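Local coordinates for hypothetical protein XCC0632 (Xanthomonas campestris pv. campestris, PDB 2IQI) that is of unknown function but is probably a lipoprotein that serves as an auxiliary component of an ABC-type transport system, at residues 33-37 against 73-78; 99-105 against 127-133. One frame throughout, in Å; residues are numbered along the deposited sequence.

Interactions 1 and 2 share the mixed beta sheet, in which strands 31-34 and 101-110 are parallel neighbours: Leu33 O accepts from Leu103 N at 2.8 Å. Interaction 1 sets the end of strand 31-34 and the loop that follows it on helix 69-82, its centre about 8 Å from the centre of the chain. It is mostly buried and works by apolar packing, with a water bridge as its polar element. Interaction 2 pairs strand 101-110 with strand 121-132 farther out, its centre about 14 Å from that of the chain, and rests on backbone hydrogen bonds. Its helix-facing side is largely buried, whereas Lys102 and Lys129 stand on the more open side. Leu73 of interaction 1 packs on Ile105 of interaction 2.

Interaction 1: 33-37 against 73-78; sequences LVAKP and LEDSVV
Val34 packs on Val78, CB of Val34 lying 3.7 Å from CG2 of Val78. That one methyl of Val78 serves both branches of Val34 as well. CG1 of Val34, anti to its backbone N (chi1 176°), is the branch that also reaches CG1 of Val77, at 4.0 Å. Pro37 supplies the second apolar patch: its CG meets CD2 of Leu73 at 4.0 Å, while its CD sits 3.7 Å from CB of Glu74, the side chains of Pro37 and Glu74 crossing at about a right angle.

This is helix-on-sheet packing, with helix 69-82 laid against the end of strand 31-34 and the loop that follows it. Val77 and Leu73 also lean on strand 101-110, next in the sheet, and Val77 touches Leu173 of helix 155-185.

The polar part centres on Glu74, whose extended chain passes Pro37 and brings its carboxylate to the Lys36 side. A water donates to Val34 O at 2.6 Å and, weakly, to OE2 of Glu74 at 3.3 Å, a loose bridge from the strand end to the helix. OE2 also has a long, weak ion pair with Arg92. The other oxygen of Glu74, OE1, comes 3.8 Å from CG of Lys36, a contact with the aliphatic stem alone. Lys36 carries its ammonium onward, leaving its NZ 6.1 Å from OE1 of Glu74, too far for a salt bridge.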
ATOM      1  N   LEU A  33      -3.851   9.591  11.941  1.00 43.45           N
ATOM      2  CA  LEU A  33      -2.419   9.636  11.801  1.00 43.90           C
ATOM      3  C   LEU A  33      -1.990   8.393  11.004  1.00 44.08           C
ATOM      4  O   LEU A  33      -2.258   7.264  11.447  1.00 45.33           O
ATOM      5  CB  LEU A  33      -1.709   9.691  13.172  1.00 43.25           C
ATOM      6  CG  LEU A  33      -0.215   9.340  13.047  1.00 44.44           C
ATOM      7  CD1 LEU A  33       0.503  10.471  12.373  1.00 42.91           C
ATOM      8  CD2 LEU A  33       0.478   8.959  14.361  1.00 43.41           C
ATOM      9  N   VAL A  34      -1.339   8.594   9.851  1.00 42.87           N
ATOM     10  CA  VAL A  34      -0.819   7.491   9.082  1.00 41.76           C
ATOM     11  C   VAL A  34       0.642   7.298   9.484  1.00 42.07           C
ATOM     12  O   VAL A  34       1.479   8.142   9.197  1.00 42.48           O
ATOM     13  CB  VAL A  34      -0.956   7.751   7.551  1.00 41.82           C
ATOM     14  CG1 VAL A  34      -0.321   6.619   6.734  1.00 40.66           C
ATOM     15  CG2 VAL A  34      -2.398   7.948   7.160  1.00 39.41           C
ATOM     16  N   ALA A  35       0.958   6.191  10.139  1.00 41.89           N
ATOM     17  CA  ALA A  35       2.341   5.881  10.487  1.00 42.20           C
ATOM     18  C   ALA A  35       3.267   5.581   9.275  1.00 43.02           C
ATOM     19  O   ALA A  35       2.796   5.367   8.142  1.00 43.11           O
ATOM     20  CB  ALA A  35       2.373   4.734  11.479  1.00 41.40           C
ATOM     21  N   LYS A  36       4.580   5.574   9.514  1.00 43.77           N
ATOM     22  CA  LYS A  36       5.518   5.039   8.532  1.00 44.57           C
ATOM     23  C   LYS A  36       5.267   3.546   8.453  1.00 43.79           C
ATOM     24  O   LYS A  36       5.249   2.881   9.479  1.00 43.36           O
ATOM     25  CB  LYS A  36       6.993   5.286   8.919  1.00 45.83           C
ATOM     26  CG  LYS A  36       7.536   6.627   8.459  1.00 49.34           C
ATOM     27  CD  LYS A  36       9.065   6.602   8.173  1.00 55.70           C
ATOM     28  CE  LYS A  36       9.663   8.081   8.004  1.00 55.49           C
ATOM     29  NZ  LYS A  36      11.058   8.326   8.675  1.00 52.04           N
ATOM     30  N   PRO A  37       5.062   3.011   7.232  1.00 43.41           N
ATOM     31  CA  PRO A  37       4.997   1.557   7.044  1.00 42.54           C
ATOM     32  C   PRO A  37       6.293   0.926   7.467  1.00 42.07           C
ATOM     33  O   PRO A  37       7.357   1.551   7.355  1.00 42.44           O
ATOM     34  CB  PRO A  37       4.817   1.409   5.544  1.00 42.12           C
ATOM     35  CG  PRO A  37       4.169   2.710   5.134  1.00 42.90           C
ATOM     36  CD  PRO A  37       4.863   3.727   5.962  1.00 43.35           C
ATOM     37  N   LEU A  73       4.058   3.722  -0.762  1.00 39.44           N
ATOM     38  CA  LEU A  73       2.900   3.269  -0.038  1.00 39.52           C
ATOM     39  C   LEU A  73       2.394   4.297   0.997  1.00 39.09           C
ATOM     40  O   LEU A  73       1.206   4.613   1.063  1.00 38.40           O
ATOM     41  CB  LEU A  73       3.121   1.891   0.571  1.00 39.69           C
ATOM     42  CG  LEU A  73       1.774   1.426   1.136  1.00 41.32           C
ATOM     43  CD1 LEU A  73       0.992   0.630   0.107  1.00 39.01           C
ATOM     44  CD2 LEU A  73       1.965   0.669   2.458  1.00 42.77           C
ATOM     45  N   GLU A  74       3.303   4.831   1.787  1.00 39.45           N
ATOM     46  CA  GLU A  74       2.972   5.974   2.630  1.00 39.93           C
ATOM     47  C   GLU A  74       2.399   7.191   1.849  1.00 39.02           C
ATOM     48  O   GLU A  74       1.448   7.821   2.279  1.00 39.34           O
ATOM     49  CB  GLU A  74       4.185   6.347   3.451  1.00 39.96           C
ATOM     50  CG  GLU A  74       3.888   7.194   4.647  1.00 43.77           C
ATOM     51  CD  GLU A  74       5.119   7.950   5.130  1.00 50.36           C
ATOM     52  OE1 GLU A  74       6.256   7.418   4.955  1.00 52.20           O
ATOM     53  OE2 GLU A  74       4.943   9.083   5.678  1.00 52.85           O
ATOM     54  N   ASP A  75       2.937   7.523   0.697  1.00 38.61           N
ATOM     55  CA  ASP A  75       2.347   8.630  -0.041  1.00 39.19           C
ATOM     56  C   ASP A  75       1.012   8.283  -0.702  1.00 38.68           C
ATOM     57  O   ASP A  75       0.181   9.164  -0.857  1.00 38.88           O
ATOM     58  CB  ASP A  75       3.314   9.231  -1.095  1.00 40.01           C
ATOM     59  CG  ASP A  75       4.524   9.910  -0.472  1.00 42.62           C
ATOM     60  OD1 ASP A  75       4.663   9.836   0.779  1.00 46.84           O
ATOM     61  OD2 ASP A  75       5.337  10.514  -1.228  1.00 43.92           O
ATOM     62  N   SER A  76       0.800   7.038  -1.114  1.00 37.51           N
ATOM     63  CA  SER A  76      -0.439   6.731  -1.807  1.00 37.29           C
ATOM     64  C   SER A  76      -1.572   6.829  -0.860  1.00 36.55           C
ATOM     65  O   SER A  76      -2.642   7.354  -1.204  1.00 36.85           O
ATOM     66  CB  SER A  76      -0.425   5.314  -2.363  1.00 37.42           C
ATOM     67  OG  SER A  76       0.499   5.288  -3.416  1.00 40.13           O
ATOM     68  N   VAL A  77      -1.319   6.287   0.330  1.00 35.58           N
ATOM     69  CA  VAL A  77      -2.327   6.121   1.350  1.00 35.39           C
ATOM     70  C   VAL A  77      -2.815   7.494   1.819  1.00 36.68           C
ATOM     71  O   VAL A  77      -4.030   7.781   1.781  1.00 37.01           O
ATOM     72  CB  VAL A  77      -1.825   5.230   2.511  1.00 34.60           C
ATOM     73  CG1 VAL A  77      -2.714   5.383   3.718  1.00 33.55           C
ATOM     74  CG2 VAL A  77      -1.817   3.784   2.075  1.00 32.29           C
ATOM     75  N   VAL A  78      -1.858   8.339   2.214  1.00 36.86           N
ATOM     76  CA  VAL A  78      -2.134   9.679   2.695  1.00 36.59           C
ATOM     77  C   VAL A  78      -2.745  10.534   1.591  1.00 36.84           C
ATOM     78  O   VAL A  78      -3.737  11.210   1.818  1.00 36.85           O
ATOM     79  CB  VAL A  78      -0.864  10.342   3.203  1.00 36.60           C
ATOM     80  CG1 VAL A  78      -1.073  11.833   3.300  1.00 37.49           C
ATOM     81  CG2 VAL A  78      -0.489   9.785   4.533  1.00 35.50           C
TER
HETATM   82  O   HOH W   1       3.958   8.929   8.875  1.00 52.03           O

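Interaction 2: 99-105 against 127-133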
ATOM      1  N   SER A  99      -4.681  13.774  17.166  1.00 50.83           N
ATOM      2  CA  SER A  99      -5.207  12.590  16.441  1.00 51.48           C
ATOM      3  C   SER A  99      -5.999  11.506  17.262  1.00 51.13           C
ATOM      4  O   SER A  99      -5.535  11.033  18.314  1.00 50.66           O
ATOM      5  CB  SER A  99      -4.088  11.901  15.634  1.00 51.51           C
ATOM      6  OG  SER A  99      -3.383  10.948  16.438  1.00 52.62           O
ATOM      7  N   ASP A 100      -7.165  11.098  16.734  1.00 50.70           N
ATOM      8  CA  ASP A 100      -7.999  10.009  17.296  1.00 49.99           C
ATOM      9  C   ASP A 100      -7.541   8.573  16.955  1.00 49.38           C
ATOM     10  O   ASP A 100      -7.410   7.730  17.833  1.00 49.73           O
ATOM     11  CB  ASP A 100      -9.442  10.184  16.847  1.00 50.47           C
ATOM     12  CG  ASP A 100      -9.975  11.579  17.105  1.00 50.84           C
ATOM     13  OD1 ASP A 100     -10.385  11.841  18.249  1.00 52.03           O
ATOM     14  OD2 ASP A 100     -10.012  12.402  16.164  1.00 51.87           O
ATOM     15  N   TYR A 101      -7.301   8.286  15.678  1.00 49.08           N
ATOM     16  CA  TYR A 101      -6.843   6.938  15.251  1.00 47.98           C
ATOM     17  C   TYR A 101      -5.478   6.976  14.610  1.00 47.29           C
ATOM     18  O   TYR A 101      -5.088   8.004  14.057  1.00 47.18           O
ATOM     19  CB  TYR A 101      -7.837   6.292  14.283  1.00 47.40           C
ATOM     20  CG  TYR A 101      -9.167   6.022  14.930  1.00 47.40           C
ATOM     21  CD1 TYR A 101      -9.389   4.842  15.651  1.00 47.72           C
ATOM     22  CD2 TYR A 101     -10.205   6.964  14.857  1.00 47.05           C
ATOM     23  CE1 TYR A 101     -10.624   4.591  16.275  1.00 47.54           C
ATOM     24  CE2 TYR A 101     -11.439   6.725  15.477  1.00 47.09           C
ATOM     25  CZ  TYR A 101     -11.631   5.540  16.180  1.00 47.06           C
ATOM     26  OH  TYR A 101     -12.828   5.298  16.764  1.00 47.83           O
ATOM     27  N   LYS A 102      -4.776   5.843  14.669  1.00 46.60           N
ATOM     28  CA  LYS A 102      -3.473   5.675  14.025  1.00 46.12           C
ATOM     29  C   LYS A 102      -3.531   4.462  13.093  1.00 44.49           C
ATOM     30  O   LYS A 102      -3.882   3.363  13.528  1.00 43.52           O
ATOM     31  CB  LYS A 102      -2.377   5.502  15.086  1.00 46.33           C
ATOM     32  CG  LYS A 102      -0.986   5.102  14.548  1.00 48.95           C
ATOM     33  CD  LYS A 102      -0.175   4.280  15.593  1.00 48.30           C
ATOM     34  CE  LYS A 102       1.327   4.686  15.578  1.00 52.73           C
ATOM     35  NZ  LYS A 102       2.218   3.817  16.432  1.00 52.24           N
ATOM     36  N   LEU A 103      -3.198   4.678  11.811  1.00 43.37           N
ATOM     37  CA  LEU A 103      -3.109   3.591  10.803  1.00 41.46           C
ATOM     38  C   LEU A 103      -1.682   3.125  10.652  1.00 41.24           C
ATOM     39  O   LEU A 103      -0.832   3.865  10.116  1.00 40.92           O
ATOM     40  CB  LEU A 103      -3.621   4.050   9.446  1.00 40.75           C
ATOM     41  CG  LEU A 103      -3.489   3.085   8.277  1.00 39.01           C
ATOM     42  CD1 LEU A 103      -4.253   1.811   8.491  1.00 37.71           C
ATOM     43  CD2 LEU A 103      -3.971   3.767   7.023  1.00 37.67           C
ATOM     44  N   ALA A 104      -1.426   1.898  11.113  1.00 40.12           N
ATOM     45  CA  ALA A 104      -0.097   1.298  10.995  1.00 39.60           C
ATOM     46  C   ALA A 104      -0.032   0.115   9.994  1.00 39.40           C
ATOM     47  O   ALA A 104      -0.732  -0.893  10.142  1.00 39.90           O
ATOM     48  CB  ALA A 104       0.398   0.867  12.365  1.00 39.49           C
ATOM     49  N   ILE A 105       0.840   0.237   9.001  1.00 38.81           N
ATOM     50  CA  ILE A 105       0.978  -0.759   7.957  1.00 38.48           C
ATOM     51  C   ILE A 105       2.303  -1.500   8.061  1.00 38.08           C
ATOM     52  O   ILE A 105       3.337  -0.904   8.177  1.00 37.69           O
ATOM     53  CB  ILE A 105       0.844  -0.111   6.571  1.00 38.41           C
ATOM     54  CG1 ILE A 105      -0.504   0.584   6.427  1.00 38.25           C
ATOM     55  CG2 ILE A 105       0.883  -1.151   5.489  1.00 39.84           C
ATOM     56  CD1 ILE A 105      -0.536   1.571   5.266  1.00 40.71           C
ATOM     57  N   ASN A 127      -0.176  -5.774   6.122  1.00 36.85           N
ATOM     58  CA  ASN A 127      -1.114  -5.847   7.233  1.00 37.31           C
ATOM     59  C   ASN A 127      -1.311  -4.477   7.873  1.00 38.30           C
ATOM     60  O   ASN A 127      -0.342  -3.813   8.262  1.00 39.25           O
ATOM     61  CB  ASN A 127      -0.591  -6.833   8.264  1.00 37.21           C
ATOM     62  CG  ASN A 127      -1.488  -6.959   9.471  1.00 38.65           C
ATOM     63  OD1 ASN A 127      -1.261  -6.291  10.496  1.00 43.89           O
ATOM     64  ND2 ASN A 127      -2.510  -7.826   9.378  1.00 36.90           N
ATOM     65  N   ALA A 128      -2.560  -4.041   7.974  1.00 38.63           N
ATOM     66  CA  ALA A 128      -2.881  -2.774   8.620  1.00 39.04           C
ATOM     67  C   ALA A 128      -3.493  -3.009   9.973  1.00 39.46           C
ATOM     68  O   ALA A 128      -4.366  -3.852  10.137  1.00 39.46           O
ATOM     69  CB  ALA A 128      -3.863  -1.971   7.770  1.00 39.73           C
ATOM     70  N   LYS A 129      -3.035  -2.256  10.949  1.00 39.90           N
ATOM     71  CA  LYS A 129      -3.725  -2.191  12.203  1.00 40.53           C
ATOM     72  C   LYS A 129      -4.268  -0.792  12.279  1.00 41.26           C
ATOM     73  O   LYS A 129      -3.575   0.171  11.878  1.00 42.24           O
ATOM     74  CB  LYS A 129      -2.735  -2.380  13.331  1.00 40.58           C
ATOM     75  CG  LYS A 129      -2.140  -3.743  13.403  1.00 41.10           C
ATOM     76  CD  LYS A 129      -1.265  -3.831  14.600  1.00 42.95           C
ATOM     77  CE  LYS A 129      -1.122  -5.282  14.930  1.00 48.14           C
ATOM     78  NZ  LYS A 129      -0.467  -6.116  13.881  1.00 46.07           N
ATOM     79  N   LEU A 130      -5.486  -0.666  12.780  1.00 41.49           N
ATOM     80  CA  LEU A 130      -6.020   0.606  13.175  1.00 42.78           C
ATOM     81  C   LEU A 130      -6.072   0.623  14.701  1.00 44.40           C
ATOM     82  O   LEU A 130      -6.668  -0.250  15.330  1.00 45.47           O
ATOM     83  CB  LEU A 130      -7.408   0.793  12.579  1.00 42.52           C
ATOM     84  CG  LEU A 130      -8.020   2.160  12.862  1.00 42.26           C
ATOM     85  CD1 LEU A 130      -7.179   3.263  12.157  1.00 42.91           C
ATOM     86  CD2 LEU A 130      -9.456   2.226  12.445  1.00 39.80           C
ATOM     87  N   LEU A 131      -5.411   1.596  15.298  1.00 46.25           N
ATOM     88  CA  LEU A 131      -5.346   1.753  16.755  1.00 47.63           C
ATOM     89  C   LEU A 131      -6.084   3.002  17.174  1.00 48.86           C
ATOM     90  O   LEU A 131      -6.147   3.987  16.425  1.00 48.77           O
ATOM     91  CB  LEU A 131      -3.901   1.872  17.210  1.00 47.41           C
ATOM     92  CG  LEU A 131      -3.080   0.595  17.050  1.00 49.07           C
ATOM     93  CD1 LEU A 131      -1.583   0.865  17.176  1.00 48.86           C
ATOM     94  CD2 LEU A 131      -3.522  -0.434  18.126  1.00 51.68           C
ATOM     95  N   HIS A 132      -6.666   2.950  18.369  1.00 50.99           N
ATOM     96  CA  HIS A 132      -7.325   4.096  18.970  1.00 53.01           C
ATOM     97  C   HIS A 132      -6.240   4.753  19.817  1.00 54.52           C
ATOM     98  O   HIS A 132      -5.750   4.134  20.772  1.00 55.18           O
ATOM     99  CB  HIS A 132      -8.526   3.619  19.804  1.00 52.99           C
ATOM    100  CG  HIS A 132      -9.409   4.731  20.293  1.00 53.95           C
ATOM    101  ND1 HIS A 132      -9.582   5.012  21.631  1.00 55.06           N
ATOM    102  CD2 HIS A 132     -10.156   5.638  19.624  1.00 54.79           C
ATOM    103  CE1 HIS A 132     -10.398   6.038  21.764  1.00 54.58           C
ATOM    104  NE2 HIS A 132     -10.761   6.436  20.562  1.00 55.25           N
ATOM    105  N   SER A 133      -5.816   5.967  19.451  1.00 56.53           N
ATOM    106  CA  SER A 133      -4.563   6.543  20.016  1.00 58.87           C
ATOM    107  C   SER A 133      -4.517   6.585  21.552  1.00 59.87           C
ATOM    108  O   SER A 133      -3.471   6.319  22.160  1.00 59.82           O
ATOM    109  CB  SER A 133      -4.261   7.929  19.439  1.00 59.36           C
ATOM    110  OG  SER A 133      -4.442   7.956  18.026  1.00 61.01           O
TER
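Tyr101 and His132 sit opposite each other as a non-hydrogen-bonded pair of two antiparallel strands, and the tyrosine can be followed outward atom by atom. CB of Tyr101 lies between Leu131 O, at 3.6 Å, and CD1 of Leu130, at 3.8 Å; the same oxygen is the nearest partner of CG. With CG anti to the carbonyl carbon (chi1 -64°), the ring stands out from the sheet with its CD1-CE1 side turned to the neighbouring strand. Leu131 O then lies at the ring edge, near its plane, 3.4 Å from CD1 of Tyr101. Farther out, CE1 of Tyr101 comes 3.5 Å from CD2 of His132, approaching the imidazole at its edge, and CZ passes the same carbon. The ring planes stand at 59°, an oblique pairing. At the tip, OH hydrogen-bonds Asp184 of helix 155-185, while Trp30 meets the tyrosine ring edge-to-face.

Behind the side chains, Lys102 pairs with Leu131 and Ala104 with Lys129, each through two backbone hydrogen bonds. The bond from Leu131 N to Lys102 O is nearly straight, 173° at the hydrogen. Beyond the last bridge, Ser133 N donates to Asp100 O at 2.9 Å.

Leu103, Ile105 and Ala128 continue the tyrosine's side, where CD1 of Leu103 meets CB of Ala128 at 3.9 Å and helices 69-82 and 155-185 cover them. The chemistry thus divides the work: main-chain bonds set the register, and apolar groups, helped by the bond from Tyr101 to Asp184, join one face to the helices.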